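Beta-N-acetylhexosaminidase (Streptomyces plicatus, PDB 5FCZ) probably hydrolyses terminal, non-reducing N-acetyl-hexosamine residues from glycosides and oligosaccharides, as a family 20 glycoside hydrolase. Local coordinates at residues S393-T398 with S413-V418. Sequence-based numbering, arbitrary orientation.
Sequences SPADRT and SWAGYV. With TNX (1,5-anhydro-2-deoxy-2-(ethanethioylamino)-D-arabino-hex-1-enitol), chain B.
Trp414 works on two sides of this contact: its indole touches Ala395 of the other loop segment and also holds the bound sugar analogue TNX. Its NE1 donates a nearly straight hydrogen bond to TNX O6 (2.9 Å, 175°), with O6 in the plane of the indole at its edge. At the six-membered end of the ring, Ala395 CB approaches obliquely, 3.4 Å from Trp414 CH2. CG of Trp414 stands between the backbone N and the carbonyl carbon (chi1 69°). This brings one indole face over the methyl of the next residue, with Ala415 CB 3.9 Å above the plane, toward the rim.

Ala415 CB in turn packs 4.0 Å from Ala395 CB. Ala395, Trp414 and Ala415 thus form a small apolar cluster, of which Trp414 is the member that reaches TNX. Further along, Val418 lays both methyls against backbone carbonyls: CG1 is 3.7 Å from Arg397 O, and CG2 is 3.8 Å from Asp396 O. No hydrogen bond joins the two segments. Each is shaped by its own backbone: Arg397 N and Thr398 N both bond to Pro394 O, and a type I turn runs from Ser413 to Gly416.

Asp396 turns its carboxylate away from Ala415; OD2 accepts from Asp370 N and forms a salt bridge with Arg422. Asp401 and Glu450 also bind TNX. Both segments belong to the long loop between strand 389-392 and helix 420-424 of the catalytic TIM barrel. There 393-398 leaves the strand beside strand 440-447, while the segment 413-418 leads into the helix.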
loop_
_atom_site.group_PDB
_atom_site.type_symbol
_atom_site.label_atom_id
_atom_site.label_comp_id
_atom_site.label_asym_id
_atom_site.label_seq_id
_atom_site.Cartn_x
_atom_site.Cartn_y
_atom_site.Cartn_z
ATOM N N SER A 393 -5.816 7.316 -7.479
ATOM C CA SER A 393 -5.892 7.556 -6.040
ATOM C C SER A 393 -6.568 8.893 -5.791
ATOM O O SER A 393 -5.976 9.807 -5.211
ATOM C CB SER A 393 -4.502 7.470 -5.397
ATOM O OG SER A 393 -3.612 8.436 -5.883
ATOM N N PRO A 394 -7.836 9.028 -6.188
ATOM C CA PRO A 394 -8.511 10.324 -6.030
ATOM C C PRO A 394 -8.542 10.779 -4.578
ATOM O O PRO A 394 -8.772 9.989 -3.657
ATOM C CB PRO A 394 -9.933 10.078 -6.571
ATOM C CG PRO A 394 -9.921 8.749 -7.272
ATOM C CD PRO A 394 -8.738 7.979 -6.710
ATOM N N ALA A 395 -8.322 12.087 -4.389
ATOM C CA ALA A 395 -8.123 12.635 -3.053
ATOM C C ALA A 395 -9.415 12.682 -2.269
ATOM O O ALA A 395 -9.383 12.742 -1.031
ATOM C CB ALA A 395 -7.496 14.035 -3.142
ATOM N N ASP A 396 -10.549 12.641 -2.961
ATOM C CA ASP A 396 -11.837 12.513 -2.301
ATOM C C ASP A 396 -12.354 11.084 -2.356
ATOM O O ASP A 396 -13.556 10.851 -2.196
ATOM C CB ASP A 396 -12.831 13.504 -2.920
ATOM C CG ASP A 396 -13.020 13.289 -4.412
ATOM O OD1 ASP A 396 -12.337 12.410 -4.986
ATOM O OD2 ASP A 396 -13.855 13.995 -5.019
ATOM N N ARG A 397 -11.461 10.117 -2.589
ATOM C CA ARG A 397 -11.812 8.703 -2.473
ATOM C C ARG A 397 -10.882 7.909 -1.568
ATOM O O ARG A 397 -11.352 7.216 -0.662
ATOM C CB ARG A 397 -11.819 8.056 -3.846
ATOM C CG ARG A 397 -12.788 8.708 -4.775
ATOM C CD ARG A 397 -14.219 8.342 -4.410
ATOM N NE ARG A 397 -15.169 8.998 -5.302
ATOM C CZ ARG A 397 -16.453 8.684 -5.403
ATOM N NH1 ARG A 397 -16.984 7.703 -4.698
ATOM N NH2 ARG A 397 -17.210 9.354 -6.236
ATOM N N THR A 398 -9.571 7.974 -1.806
ATOM C CA THR A 398 -8.665 7.035 -1.170
ATOM C C THR A 398 -7.571 7.686 -0.337
ATOM O O THR A 398 -6.655 6.990 0.097
ATOM C CB THR A 398 -8.028 6.135 -2.230
ATOM O OG1 THR A 398 -7.215 6.944 -3.078
ATOM C CG2 THR A 398 -9.113 5.403 -3.073
ATOM N N SER A 413 -9.019 18.348 5.301
ATOM C CA SER A 413 -10.326 18.433 4.659
ATOM C C SER A 413 -10.281 19.182 3.336
ATOM O O SER A 413 -11.335 19.473 2.770
ATOM C CB SER A 413 -11.346 19.126 5.595
ATOM O OG SER A 413 -10.848 20.378 6.024
ATOM N N TRP A 414 -9.106 19.500 2.819
ATOM C CA TRP A 414 -9.048 20.275 1.595
ATOM C C TRP A 414 -9.798 19.590 0.461
ATOM O O TRP A 414 -10.239 20.258 -0.477
ATOM C CB TRP A 414 -7.592 20.524 1.217
ATOM C CG TRP A 414 -6.799 19.317 0.771
ATOM C CD1 TRP A 414 -5.961 18.569 1.537
ATOM C CD2 TRP A 414 -6.746 18.753 -0.551
ATOM N NE1 TRP A 414 -5.383 17.567 0.774
ATOM C CE2 TRP A 414 -5.852 17.660 -0.508
ATOM C CE3 TRP A 414 -7.368 19.062 -1.759
ATOM C CZ2 TRP A 414 -5.561 16.870 -1.635
ATOM C CZ3 TRP A 414 -7.081 18.282 -2.878
ATOM C CH2 TRP A 414 -6.172 17.195 -2.807
ATOM N N ALA A 415 -9.947 18.270 0.519
ATOM C CA ALA A 415 -10.674 17.515 -0.486
ATOM C C ALA A 415 -12.114 17.237 -0.065
ATOM O O ALA A 415 -12.760 16.343 -0.632
ATOM C CB ALA A 415 -9.957 16.183 -0.773
ATOM N N GLY A 416 -12.608 17.941 0.944
ATOM C CA GLY A 416 -13.907 17.613 1.526
ATOM C C GLY A 416 -13.766 16.506 2.551
ATOM O O GLY A 416 -12.661 16.189 3.033
ATOM N N TYR A 417 -14.907 15.903 2.880
ATOM C CA TYR A 417 -14.983 14.822 3.854
ATOM C C TYR A 417 -15.202 13.504 3.123
ATOM O O TYR A 417 -15.919 13.458 2.120
ATOM C CB TYR A 417 -16.106 15.112 4.868
ATOM C CG TYR A 417 -15.835 16.416 5.565
ATOM C CD1 TYR A 417 -14.756 16.524 6.449
ATOM C CD2 TYR A 417 -16.595 17.553 5.302
ATOM C CE1 TYR A 417 -14.458 17.707 7.068
ATOM C CE2 TYR A 417 -16.293 18.763 5.917
ATOM C CZ TYR A 417 -15.226 18.832 6.803
ATOM O OH TYR A 417 -14.898 20.013 7.430
ATOM N N VAL A 418 -14.594 12.421 3.616
ATOM C CA VAL A 418 -14.617 11.141 2.905
ATOM C C VAL A 418 -15.045 10.061 3.894
ATOM O O VAL A 418 -14.233 9.519 4.654
ATOM C CB VAL A 418 -13.283 10.817 2.234
ATOM C CG1 VAL A 418 -13.412 9.572 1.392
ATOM C CG2 VAL A 418 -12.866 12.015 1.330
HETATM C C1 TNX B . -1.176 17.349 -1.394
HETATM S S7 TNX B . -1.473 14.839 -2.584
HETATM C C2 TNX B . 0.009 16.806 -1.573
HETATM C C3 TNX B . 0.817 16.325 -0.360
HETATM C C4 TNX B . -0.104 16.502 0.871
HETATM C C5 TNX B . -1.535 16.028 0.532
HETATM C C6 TNX B . -2.456 16.333 1.703
HETATM C C7 TNX B . -0.101 15.364 -3.373
HETATM C C8 TNX B . 0.495 14.579 -4.523
HETATM N N2 TNX B . 0.460 16.468 -2.893
HETATM O O3 TNX B . 2.022 17.026 -0.272
HETATM O O4 TNX B . 0.425 15.755 1.919
HETATM O O5 TNX B . -2.087 16.691 -0.621
HETATM O O6 TNX B . -3.573 15.487 1.644
#